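Local coordinates for MAU2 chromatid cohesion factor homolog (Saccharomyces cerevisiae, PDB 4XDN), which forms a complex with SCC2 that is required for the association of cohesin with chromosomes, and so serves sister chromatid cohesion, at residues 58-63 with 367-372; 195-200 with 219-224; 497-502 with 556-561. All coordinates share one frame; numbering follows the deposited sequence.

Along the chain, contact 1 joins helix 53-76 to the start of helix 369-398, and the 303 residues between its segments, mostly helical, include the whole of contact 2, the antiparallel neighbours 193-206 and 212-228. Contact 3 follows in series and sets the start of helix 499-513 against the loop leading into helix 562-575. The centres of contacts 1 and 3 are 48 Å apart, on opposite sides of the chain's centre; the centre of contact 2 lies 33 Å from that of contact 1 and 27 Å from that of contact 3. None touches another. Each has residues within reach of the chain of another protein, so that partner runs past all three regions of this elongated, TPR-type helical molecule.

Contact 1. Residues 58-63 with 367-372; sequences QYYGLM and VSMNEL
Tyr59 and Tyr60, neighbours on helix 53-76, reach across with their hydroxyls to the first turn of helix 369-398. Met369 N donates to Tyr59 OH over 2.9 Å in a nearly straight bond (166°), so the phenol oxygen accepts from a backbone N-H at the very start of the helix. Beside it, Asn370 ND2 gives a hydrogen to Tyr60 OH at 3.0 Å; the oxygen lies close to the amide plane, and the tyrosine ring is turned only 25° from that plane.

Met369 touches both phenols. Its CB stands over one face of the Tyr59 ring, 3.4 Å from Tyr59 CZ, in a CH-pi contact. Further along the side chain, SD sits over the ring as well, 4.4 Å from the centroid, a Met-aromatic contact. The chain then bends at its last torsion (chi3 70°), which carries CE to Tyr60, 3.8 Å from Tyr60 CZ.

Ser368 and Asn370 organise the helix start. Ser368 is the N-cap: its OG accepts from Asn370 N at 3.1 Å, and the amide of Asn370 also donates to this oxygen, so one side chain links the cap to Tyr60. The hydroxyls have further direct partners. Glu98 is hydrogen-bonded to both Ser368 OG and Tyr59 OH, bringing a carboxylate to the buried cap. Tyr60 OH is also hydrogen-bonded to the backbone of the chain of another protein, one of whose aromatic side chains meets the Tyr60 ring.

Helix 81-98 supplies Glu98 and Gln97 along the polar side of the contact, while helix 29-45 packs against Tyr59 and Met63 through Ala43. The contact thus ties the N-terminal helices to the beginning of helix 369-398, more than 300 residues later.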
loop_
_atom_site.group_PDB
_atom_site.type_symbol
_atom_site.label_atom_id
_atom_site.label_comp_id
_atom_site.label_asym_id
_atom_site.label_seq_id
_atom_site.Cartn_x
_atom_site.Cartn_y
_atom_site.Cartn_z
ATOM N N GLN A 58 24.871 -7.319 -22.404
ATOM C CA GLN A 58 24.419 -7.032 -23.758
ATOM C C GLN A 58 23.335 -5.963 -23.760
ATOM O O GLN A 58 23.340 -5.067 -24.604
ATOM C CB GLN A 58 23.897 -8.301 -24.432
ATOM C CG GLN A 58 24.937 -9.396 -24.574
ATOM C CD GLN A 58 24.965 -9.991 -25.963
ATOM O OE1 GLN A 58 25.186 -9.285 -26.949
ATOM N NE2 GLN A 58 24.734 -11.295 -26.052
ATOM N N TYR A 59 22.404 -6.065 -22.816
ATOM C CA TYR A 59 21.325 -5.094 -22.709
ATOM C C TYR A 59 21.878 -3.694 -22.484
ATOM O O TYR A 59 21.491 -2.747 -23.164
ATOM C CB TYR A 59 20.371 -5.461 -21.571
ATOM C CG TYR A 59 19.350 -4.384 -21.274
ATOM C CD1 TYR A 59 18.158 -4.313 -21.984
ATOM C CD2 TYR A 59 19.579 -3.435 -20.286
ATOM C CE1 TYR A 59 17.224 -3.330 -21.717
ATOM C CE2 TYR A 59 18.651 -2.447 -20.013
ATOM C CZ TYR A 59 17.476 -2.400 -20.731
ATOM O OH TYR A 59 16.549 -1.417 -20.461
ATOM N N TYR A 60 22.787 -3.569 -21.525
ATOM C CA TYR A 60 23.366 -2.276 -21.201
ATOM C C TYR A 60 24.443 -1.890 -22.213
ATOM O O TYR A 60 24.772 -0.714 -22.357
ATOM C CB TYR A 60 23.933 -2.291 -19.779
ATOM C CG TYR A 60 22.891 -2.065 -18.704
ATOM C CD1 TYR A 60 21.912 -1.091 -18.852
ATOM C CD2 TYR A 60 22.882 -2.825 -17.542
ATOM C CE1 TYR A 60 20.958 -0.878 -17.883
ATOM C CE2 TYR A 60 21.928 -2.619 -16.562
ATOM C CZ TYR A 60 20.969 -1.641 -16.741
ATOM O OH TYR A 60 20.013 -1.417 -15.778
ATOM N N GLY A 61 24.981 -2.879 -22.917
ATOM C CA GLY A 61 25.888 -2.614 -24.016
ATOM C C GLY A 61 25.165 -1.831 -25.095
ATOM O O GLY A 61 25.709 -0.886 -25.669
ATOM N N LEU A 62 23.922 -2.221 -25.358
ATOM C CA LEU A 62 23.092 -1.534 -26.339
ATOM C C LEU A 62 22.739 -0.126 -25.872
ATOM O O LEU A 62 22.817 0.828 -26.647
ATOM C CB LEU A 62 21.817 -2.333 -26.610
ATOM C CG LEU A 62 22.018 -3.675 -27.320
ATOM C CD1 LEU A 62 20.774 -4.532 -27.195
ATOM C CD2 LEU A 62 22.376 -3.459 -28.784
ATOM N N MET A 63 22.349 0.002 -24.605
ATOM C CA MET A 63 21.983 1.301 -24.051
ATOM C C MET A 63 23.177 2.243 -24.041
ATOM O O MET A 63 23.039 3.440 -24.291
ATOM C CB MET A 63 21.430 1.147 -22.633
ATOM C CG MET A 63 20.058 0.501 -22.565
ATOM S SD MET A 63 18.822 1.383 -23.537
ATOM C CE MET A 63 17.333 0.511 -23.046
ATOM N N VAL A 367 9.718 -0.948 -23.030
ATOM C CA VAL A 367 10.024 -0.289 -21.770
ATOM C C VAL A 367 11.345 -0.798 -21.225
ATOM O O VAL A 367 11.800 -1.884 -21.585
ATOM C CB VAL A 367 8.917 -0.522 -20.732
ATOM C CG1 VAL A 367 7.644 0.186 -21.156
ATOM C CG2 VAL A 367 8.667 -2.018 -20.539
ATOM N N SER A 368 11.955 -0.003 -20.357
ATOM C CA SER A 368 13.225 -0.366 -19.755
ATOM C C SER A 368 13.135 -1.711 -19.051
ATOM O O SER A 368 12.090 -2.070 -18.498
ATOM C CB SER A 368 13.668 0.709 -18.763
ATOM O OG SER A 368 14.915 0.380 -18.182
ATOM N N MET A 369 14.230 -2.462 -19.089
ATOM C CA MET A 369 14.353 -3.662 -18.281
ATOM C C MET A 369 14.056 -3.315 -16.825
ATOM O O MET A 369 13.461 -4.102 -16.094
ATOM C CB MET A 369 15.755 -4.255 -18.418
ATOM C CG MET A 369 16.048 -5.441 -17.497
ATOM S SD MET A 369 17.816 -5.695 -17.273
ATOM C CE MET A 369 18.237 -4.263 -16.279
ATOM N N ASN A 370 14.470 -2.120 -16.418
ATOM C CA ASN A 370 14.312 -1.685 -15.038
ATOM C C ASN A 370 12.852 -1.411 -14.675
ATOM O O ASN A 370 12.474 -1.497 -13.508
ATOM C CB ASN A 370 15.166 -0.445 -14.786
ATOM C CG ASN A 370 16.652 -0.728 -14.930
ATOM O OD1 ASN A 370 17.236 -1.460 -14.130
ATOM N ND2 ASN A 370 17.271 -0.144 -15.951
ATOM N N GLU A 371 12.035 -1.084 -15.670
ATOM C CA GLU A 371 10.598 -0.970 -15.455
ATOM C C GLU A 371 10.012 -2.354 -15.196
ATOM O O GLU A 371 9.207 -2.534 -14.284
ATOM C CB GLU A 371 9.911 -0.312 -16.655
ATOM C CG GLU A 371 8.383 -0.336 -16.601
ATOM C CD GLU A 371 7.817 0.308 -15.344
ATOM O OE1 GLU A 371 8.464 1.226 -14.792
ATOM O OE2 GLU A 371 6.721 -0.105 -14.905
ATOM N N LEU A 372 10.421 -3.330 -15.999
ATOM C CA LEU A 372 9.972 -4.701 -15.804
ATOM C C LEU A 372 10.470 -5.222 -14.462
ATOM O O LEU A 372 9.785 -5.994 -13.794
ATOM C CB LEU A 372 10.461 -5.603 -16.936
ATOM C CG LEU A 372 10.100 -5.186 -18.366
ATOM C CD1 LEU A 372 10.552 -6.258 -19.350
ATOM C CD2 LEU A 372 8.611 -4.912 -18.521
#

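Contact 2. Residues 195-200 with 219-224. With SO4 (sulfate ion), chain E.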
loop_
_atom_site.group_PDB
_atom_site.type_symbol
_atom_site.label_atom_id
_atom_site.label_comp_id
_atom_site.label_asym_id
_atom_site.label_seq_id
_atom_site.Cartn_x
_atom_site.Cartn_y
_atom_site.Cartn_z
ATOM N N ARG A 195 1.209 19.694 4.565
ATOM C CA ARG A 195 1.387 20.415 3.305
ATOM C C ARG A 195 0.740 19.684 2.130
ATOM O O ARG A 195 0.196 20.320 1.228
ATOM C CB ARG A 195 2.872 20.634 3.004
ATOM C CG ARG A 195 3.453 21.932 3.559
ATOM C CD ARG A 195 4.301 21.704 4.804
ATOM N NE ARG A 195 5.493 22.548 4.810
ATOM C CZ ARG A 195 6.605 22.271 5.484
ATOM N NH1 ARG A 195 6.693 21.165 6.214
ATOM N NH2 ARG A 195 7.638 23.105 5.424
ATOM N N VAL A 196 0.816 18.355 2.131
ATOM C CA VAL A 196 0.233 17.564 1.049
ATOM C C VAL A 196 -1.263 17.840 0.955
ATOM O O VAL A 196 -1.777 18.172 -0.114
ATOM C CB VAL A 196 0.466 16.043 1.248
ATOM C CG1 VAL A 196 -0.348 15.225 0.240
ATOM C CG2 VAL A 196 1.946 15.704 1.121
ATOM N N LYS A 197 -1.950 17.710 2.086
ATOM C CA LYS A 197 -3.394 17.914 2.148
ATOM C C LYS A 197 -3.768 19.332 1.734
ATOM O O LYS A 197 -4.733 19.543 0.998
ATOM C CB LYS A 197 -3.904 17.623 3.559
ATOM C CG LYS A 197 -3.659 16.196 4.014
ATOM C CD LYS A 197 -3.726 16.071 5.525
ATOM C CE LYS A 197 -3.426 14.649 5.973
ATOM N NZ LYS A 197 -3.280 14.562 7.451
ATOM N N THR A 198 -2.994 20.301 2.214
ATOM C CA THR A 198 -3.200 21.701 1.862
ATOM C C THR A 198 -2.992 21.917 0.368
ATOM O O THR A 198 -3.752 22.643 -0.274
ATOM C CB THR A 198 -2.243 22.619 2.653
ATOM O OG1 THR A 198 -2.583 22.582 4.043
ATOM C CG2 THR A 198 -2.321 24.065 2.156
ATOM N N SER A 199 -1.959 21.285 -0.181
ATOM C CA SER A 199 -1.631 21.453 -1.593
ATOM C C SER A 199 -2.653 20.755 -2.481
ATOM O O SER A 199 -3.047 21.293 -3.514
ATOM C CB SER A 199 -0.228 20.922 -1.888
ATOM O OG SER A 199 0.753 21.647 -1.167
ATOM N N PHE A 200 -3.079 19.559 -2.083
ATOM C CA PHE A 200 -4.105 18.836 -2.830
ATOM C C PHE A 200 -5.379 19.668 -2.919
ATOM O O PHE A 200 -5.947 19.839 -3.997
ATOM C CB PHE A 200 -4.415 17.485 -2.179
ATOM C CG PHE A 200 -3.762 16.312 -2.859
ATOM C CD1 PHE A 200 -4.050 16.011 -4.182
ATOM C CD2 PHE A 200 -2.878 15.498 -2.170
ATOM C CE1 PHE A 200 -3.456 14.935 -4.807
ATOM C CE2 PHE A 200 -2.284 14.417 -2.791
ATOM C CZ PHE A 200 -2.573 14.135 -4.112
ATOM N N LEU A 219 -8.142 11.059 -7.419
ATOM C CA LEU A 219 -7.771 9.663 -7.230
ATOM C C LEU A 219 -6.393 9.574 -6.583
ATOM O O LEU A 219 -6.171 8.749 -5.697
ATOM C CB LEU A 219 -7.784 8.912 -8.565
ATOM C CG LEU A 219 -9.162 8.650 -9.170
ATOM C CD1 LEU A 219 -9.037 8.232 -10.626
ATOM C CD2 LEU A 219 -9.903 7.593 -8.374
ATOM N N CYS A 220 -5.473 10.426 -7.032
ATOM C CA CYS A 220 -4.150 10.516 -6.418
ATOM C C CYS A 220 -4.301 10.873 -4.946
ATOM O O CYS A 220 -3.608 10.329 -4.085
ATOM C CB CYS A 220 -3.279 11.564 -7.122
ATOM S SG CYS A 220 -2.842 11.205 -8.844
ATOM N N TYR A 221 -5.222 11.791 -4.672
ATOM C CA TYR A 221 -5.473 12.260 -3.315
ATOM C C TYR A 221 -5.964 11.122 -2.429
ATOM O O TYR A 221 -5.378 10.842 -1.384
ATOM C CB TYR A 221 -6.501 13.393 -3.336
ATOM C CG TYR A 221 -6.722 14.091 -2.011
ATOM C CD1 TYR A 221 -5.750 14.086 -1.019
ATOM C CD2 TYR A 221 -7.911 14.762 -1.757
ATOM C CE1 TYR A 221 -5.957 14.734 0.186
ATOM C CE2 TYR A 221 -8.127 15.406 -0.557
ATOM C CZ TYR A 221 -7.149 15.389 0.411
ATOM O OH TYR A 221 -7.367 16.030 1.608
ATOM N N VAL A 222 -7.037 10.465 -2.858
ATOM C CA VAL A 222 -7.630 9.380 -2.086
ATOM C C VAL A 222 -6.612 8.268 -1.842
ATOM O O VAL A 222 -6.499 7.764 -0.724
ATOM C CB VAL A 222 -8.877 8.802 -2.794
ATOM C CG1 VAL A 222 -9.373 7.537 -2.094
ATOM C CG2 VAL A 222 -9.986 9.844 -2.837
ATOM N N ASN A 223 -5.868 7.898 -2.881
ATOM C CA ASN A 223 -4.876 6.836 -2.753
ATOM C C ASN A 223 -3.796 7.211 -1.745
ATOM O O ASN A 223 -3.377 6.383 -0.938
ATOM C CB ASN A 223 -4.234 6.520 -4.106
ATOM C CG ASN A 223 -3.857 5.050 -4.250
ATOM O OD1 ASN A 223 -3.886 4.500 -5.352
ATOM N ND2 ASN A 223 -3.519 4.403 -3.134
ATOM N N TYR A 224 -3.344 8.460 -1.792
ATOM C CA TYR A 224 -2.369 8.946 -0.820
ATOM C C TYR A 224 -2.901 8.815 0.607
ATOM O O TYR A 224 -2.193 8.359 1.501
ATOM C CB TYR A 224 -2.000 10.404 -1.099
ATOM C CG TYR A 224 -1.494 11.135 0.124
ATOM C CD1 TYR A 224 -0.182 10.987 0.555
ATOM C CD2 TYR A 224 -2.332 11.968 0.854
ATOM C CE1 TYR A 224 0.282 11.650 1.675
ATOM C CE2 TYR A 224 -1.878 12.634 1.976
ATOM C CZ TYR A 224 -0.571 12.470 2.383
ATOM O OH TYR A 224 -0.119 13.133 3.500
HETATM S S SO4 E . 3.992 18.935 7.728
HETATM O O1 SO4 E . 3.418 19.205 6.413
HETATM O O2 SO4 E . 5.445 18.828 7.614
HETATM O O3 SO4 E . 3.656 20.033 8.629
HETATM O O4 SO4 E . 3.460 17.678 8.251
#
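Helices 195-200 and 219-224 run antiparallel, their directions 159° apart and their axes 11.1 Å at closest approach; the backbones come nearest at Phe200 and Tyr221, with 6.7 Å between their CA atoms. Belonging to successive helices, 193-206 and 212-228, they form a helical hairpin across which three aromatic rings, Phe200, Tyr221 and Tyr224, make most of the contact. Such antiparallel hairpins build the TPR-type superhelix of the SCC4/mau-2 family.

Phe200 and Tyr221 make an offset stack, centroids 4.7 Å apart and planes inclined by 26°. Phe200 CD2 lies 3.4 Å from Tyr221 CD1, and the overlap is partial: Phe200 CB stands over the tyrosine face, while Tyr221 CA lies over the phenylalanine face, so the phenylalanine ring also covers the backbone of its partner. The far rim of Phe200 reaches Cys220, its CZ 4.0 Å from Cys220 CB.

About one turn earlier on the first helix and one later on the second, Val196 and Tyr224 approach from opposite directions. With CG1 anti to the backbone N (chi1 170°), this methyl is set over the phenol face, 3.6 Å from the centroid of the Tyr224 ring, a CH-pi contact. Lys197 CG lies near the plane of the same ring at its edge. Val184 of helix 170-189 packs on Phe200, and Cys187 and Ile188 on Val196.

Away from the interface, a sulfate, probably from the crystallisation liquor, accepts from Arg195 N through O1 at 2.9 Å and from Arg195 NH1 through O2 at 3.0 Å. Between the two segments themselves there is no hydrogen bond, only ring stacking, CH-pi contacts and buried apolar surface. The polar tie lies just beside them: His193 of the first helix is hydrogen-bonded to Tyr224 OH, while Lys197 turns to Phe230 in a cation-pi contact.

Contact 3. Residues 497-502 with 556-561. With SO4 (sulfate ion), chain F.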
loop_
_atom_site.group_PDB
_atom_site.type_symbol
_atom_site.label_atom_id
_atom_site.label_comp_id
_atom_site.label_asym_id
_atom_site.label_seq_id
_atom_site.Cartn_x
_atom_site.Cartn_y
_atom_site.Cartn_z
ATOM N N PHE A 497 -13.036 5.203 12.453
ATOM C CA PHE A 497 -14.312 5.039 11.768
ATOM C C PHE A 497 -14.549 3.581 11.385
ATOM O O PHE A 497 -15.494 3.271 10.660
ATOM C CB PHE A 497 -14.362 5.922 10.523
ATOM C CG PHE A 497 -14.046 7.365 10.796
ATOM C CD1 PHE A 497 -14.859 8.121 11.625
ATOM C CD2 PHE A 497 -12.938 7.964 10.221
ATOM C CE1 PHE A 497 -14.571 9.448 11.878
ATOM C CE2 PHE A 497 -12.647 9.293 10.470
ATOM C CZ PHE A 497 -13.464 10.034 11.299
ATOM N N ASN A 498 -13.684 2.697 11.874
ATOM C CA ASN A 498 -13.826 1.264 11.652
ATOM C C ASN A 498 -14.536 0.632 12.853
ATOM O O ASN A 498 -14.006 0.657 13.964
ATOM C CB ASN A 498 -12.454 0.619 11.425
ATOM C CG ASN A 498 -12.545 -0.866 11.119
ATOM O OD1 ASN A 498 -13.131 -1.635 11.876
ATOM N ND2 ASN A 498 -11.958 -1.275 9.999
ATOM N N PRO A 499 -15.741 0.068 12.640
ATOM C CA PRO A 499 -16.530 -0.426 13.778
ATOM C C PRO A 499 -15.856 -1.563 14.547
ATOM O O PRO A 499 -15.984 -1.612 15.771
ATOM C CB PRO A 499 -17.832 -0.903 13.124
ATOM C CG PRO A 499 -17.492 -1.144 11.703
ATOM C CD PRO A 499 -16.438 -0.144 11.358
ATOM N N ILE A 500 -15.156 -2.455 13.852
ATOM C CA ILE A 500 -14.410 -3.518 14.518
ATOM C C ILE A 500 -13.403 -2.913 15.490
ATOM O O ILE A 500 -13.276 -3.364 16.627
ATOM C CB ILE A 500 -13.678 -4.433 13.501
ATOM C CG1 ILE A 500 -14.697 -5.324 12.782
ATOM C CG2 ILE A 500 -12.612 -5.294 14.195
ATOM C CD1 ILE A 500 -14.102 -6.242 11.729
ATOM N N TRP A 501 -12.699 -1.882 15.041
ATOM C CA TRP A 501 -11.693 -1.230 15.867
ATOM C C TRP A 501 -12.326 -0.434 16.999
ATOM O O TRP A 501 -11.884 -0.519 18.140
ATOM C CB TRP A 501 -10.810 -0.319 15.012
ATOM C CG TRP A 501 -9.711 -1.058 14.325
ATOM C CD1 TRP A 501 -9.819 -1.840 13.213
ATOM C CD2 TRP A 501 -8.332 -1.092 14.706
ATOM N NE1 TRP A 501 -8.593 -2.358 12.877
ATOM C CE2 TRP A 501 -7.662 -1.914 13.779
ATOM C CE3 TRP A 501 -7.598 -0.506 15.741
ATOM C CZ2 TRP A 501 -6.295 -2.166 13.855
ATOM C CZ3 TRP A 501 -6.241 -0.754 15.815
ATOM C CH2 TRP A 501 -5.604 -1.578 14.878
ATOM N N GLU A 502 -13.362 0.338 16.680
ATOM C CA GLU A 502 -14.048 1.151 17.679
ATOM C C GLU A 502 -14.676 0.285 18.761
ATOM O O GLU A 502 -14.688 0.656 19.937
ATOM C CB GLU A 502 -15.123 2.018 17.022
ATOM C CG GLU A 502 -14.591 3.306 16.414
ATOM C CD GLU A 502 -14.115 4.298 17.463
ATOM O OE1 GLU A 502 -14.753 4.395 18.532
ATOM O OE2 GLU A 502 -13.097 4.979 17.216
ATOM N N PHE A 556 -22.606 0.426 12.413
ATOM C CA PHE A 556 -22.214 -0.213 13.669
ATOM C C PHE A 556 -22.104 -1.718 13.451
ATOM O O PHE A 556 -21.727 -2.464 14.356
ATOM C CB PHE A 556 -23.214 0.080 14.794
ATOM C CG PHE A 556 -23.111 1.468 15.357
ATOM C CD1 PHE A 556 -21.967 1.873 16.023
ATOM C CD2 PHE A 556 -24.163 2.359 15.236
ATOM C CE1 PHE A 556 -21.867 3.149 16.544
ATOM C CE2 PHE A 556 -24.069 3.637 15.757
ATOM C CZ PHE A 556 -22.920 4.031 16.413
ATOM N N LYS A 557 -22.444 -2.156 12.240
ATOM C CA LYS A 557 -22.458 -3.572 11.909
ATOM C C LYS A 557 -21.043 -4.131 11.898
ATOM O O LYS A 557 -20.164 -3.615 11.211
ATOM C CB LYS A 557 -23.124 -3.792 10.550
ATOM C CG LYS A 557 -23.590 -5.221 10.303
ATOM C CD LYS A 557 -24.102 -5.389 8.879
ATOM C CE LYS A 557 -24.905 -6.670 8.713
ATOM N NZ LYS A 557 -25.505 -6.764 7.351
ATOM N N LEU A 558 -20.832 -5.187 12.676
ATOM C CA LEU A 558 -19.541 -5.856 12.734
ATOM C C LEU A 558 -19.523 -7.061 11.811
ATOM O O LEU A 558 -20.485 -7.830 11.765
ATOM C CB LEU A 558 -19.228 -6.297 14.165
ATOM C CG LEU A 558 -19.089 -5.178 15.198
ATOM C CD1 LEU A 558 -18.926 -5.763 16.586
ATOM C CD2 LEU A 558 -17.913 -4.277 14.852
ATOM N N LYS A 559 -18.431 -7.222 11.072
ATOM C CA LYS A 559 -18.200 -8.456 10.340
ATOM C C LYS A 559 -18.175 -9.606 11.337
ATOM O O LYS A 559 -17.915 -9.400 12.523
ATOM C CB LYS A 559 -16.893 -8.399 9.553
ATOM C CG LYS A 559 -17.026 -7.798 8.162
ATOM C CD LYS A 559 -15.736 -7.931 7.368
ATOM C CE LYS A 559 -15.462 -9.375 6.960
ATOM N NZ LYS A 559 -16.278 -9.818 5.790
ATOM N N LYS A 560 -18.441 -10.817 10.862
ATOM C CA LYS A 560 -18.560 -11.967 11.751
ATOM C C LYS A 560 -17.198 -12.430 12.261
ATOM O O LYS A 560 -16.826 -13.592 12.102
ATOM C CB LYS A 560 -19.276 -13.114 11.038
ATOM C CG LYS A 560 -20.648 -12.729 10.489
ATOM C CD LYS A 560 -21.302 -13.861 9.705
ATOM C CE LYS A 560 -20.423 -14.340 8.556
ATOM N NZ LYS A 560 -21.219 -14.856 7.407
ATOM N N ALA A 561 -16.453 -11.512 12.868
ATOM C CA ALA A 561 -15.245 -11.872 13.592
ATOM C C ALA A 561 -15.665 -12.630 14.841
ATOM O O ALA A 561 -16.318 -12.065 15.717
ATOM C CB ALA A 561 -14.441 -10.638 13.949
HETATM S S SO4 F . -19.824 -10.671 7.231
HETATM O O1 SO4 F . -20.675 -11.763 6.771
HETATM O O2 SO4 F . -19.316 -9.935 6.077
HETATM O O3 SO4 F . -20.604 -9.771 8.076
HETATM O O4 SO4 F . -18.706 -11.205 8.003
#
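Phe556 meets Pro499 with its backbone: Phe556 C lies 4.4 Å from Pro499 CB, while the phenyl ring goes the other way, edge-to-face with Phe539 of helix 526-543. Lys557 O rests 3.7 Å from Pro499 CG, and the Lys557 side chain extends away from the helix.

Leu558 carries the centre of the contact. Its CD2 methyl drops onto the first turn of helix 499-513, 3.4 Å from Pro499 O, and reaches Pro499 CB and Ile500 CG1 from the same position. Asn498 caps this turn, its OD1 accepting from Trp501 N at 3.2 Å. Asn543 of helix 526-543 is hydrogen-bonded to Leu558 N and Phe556 O, fixing the loop backbone, and Leu564 of helix 562-575 packs on both Ile500 and Leu558.

Lys559 makes two kinds of contact. CB touches Ile500 CD1 at 4.1 Å; bends at chi3 and chi4 then bring NZ to Asn335 and, at 3.1 Å, to O2 of a sulfate, probably from the crystallisation liquor. Lys560, centre of an inverse gamma turn, adds its backbone: Lys560 N points almost straight (177°) at sulfate O4, 2.9 Å away. Ala561 follows at the N-cap position of helix 562-575.

The contact therefore has two chemical characters. Towards helix 499-513 it is van der Waals packing of apolar side chains, partly against backbone carbonyls, without a hydrogen bond between the segments, whereas Lys559 NZ, Lys560 N and Asn335 ND2 converge on the sulfate, consistent with a local preference for an anion.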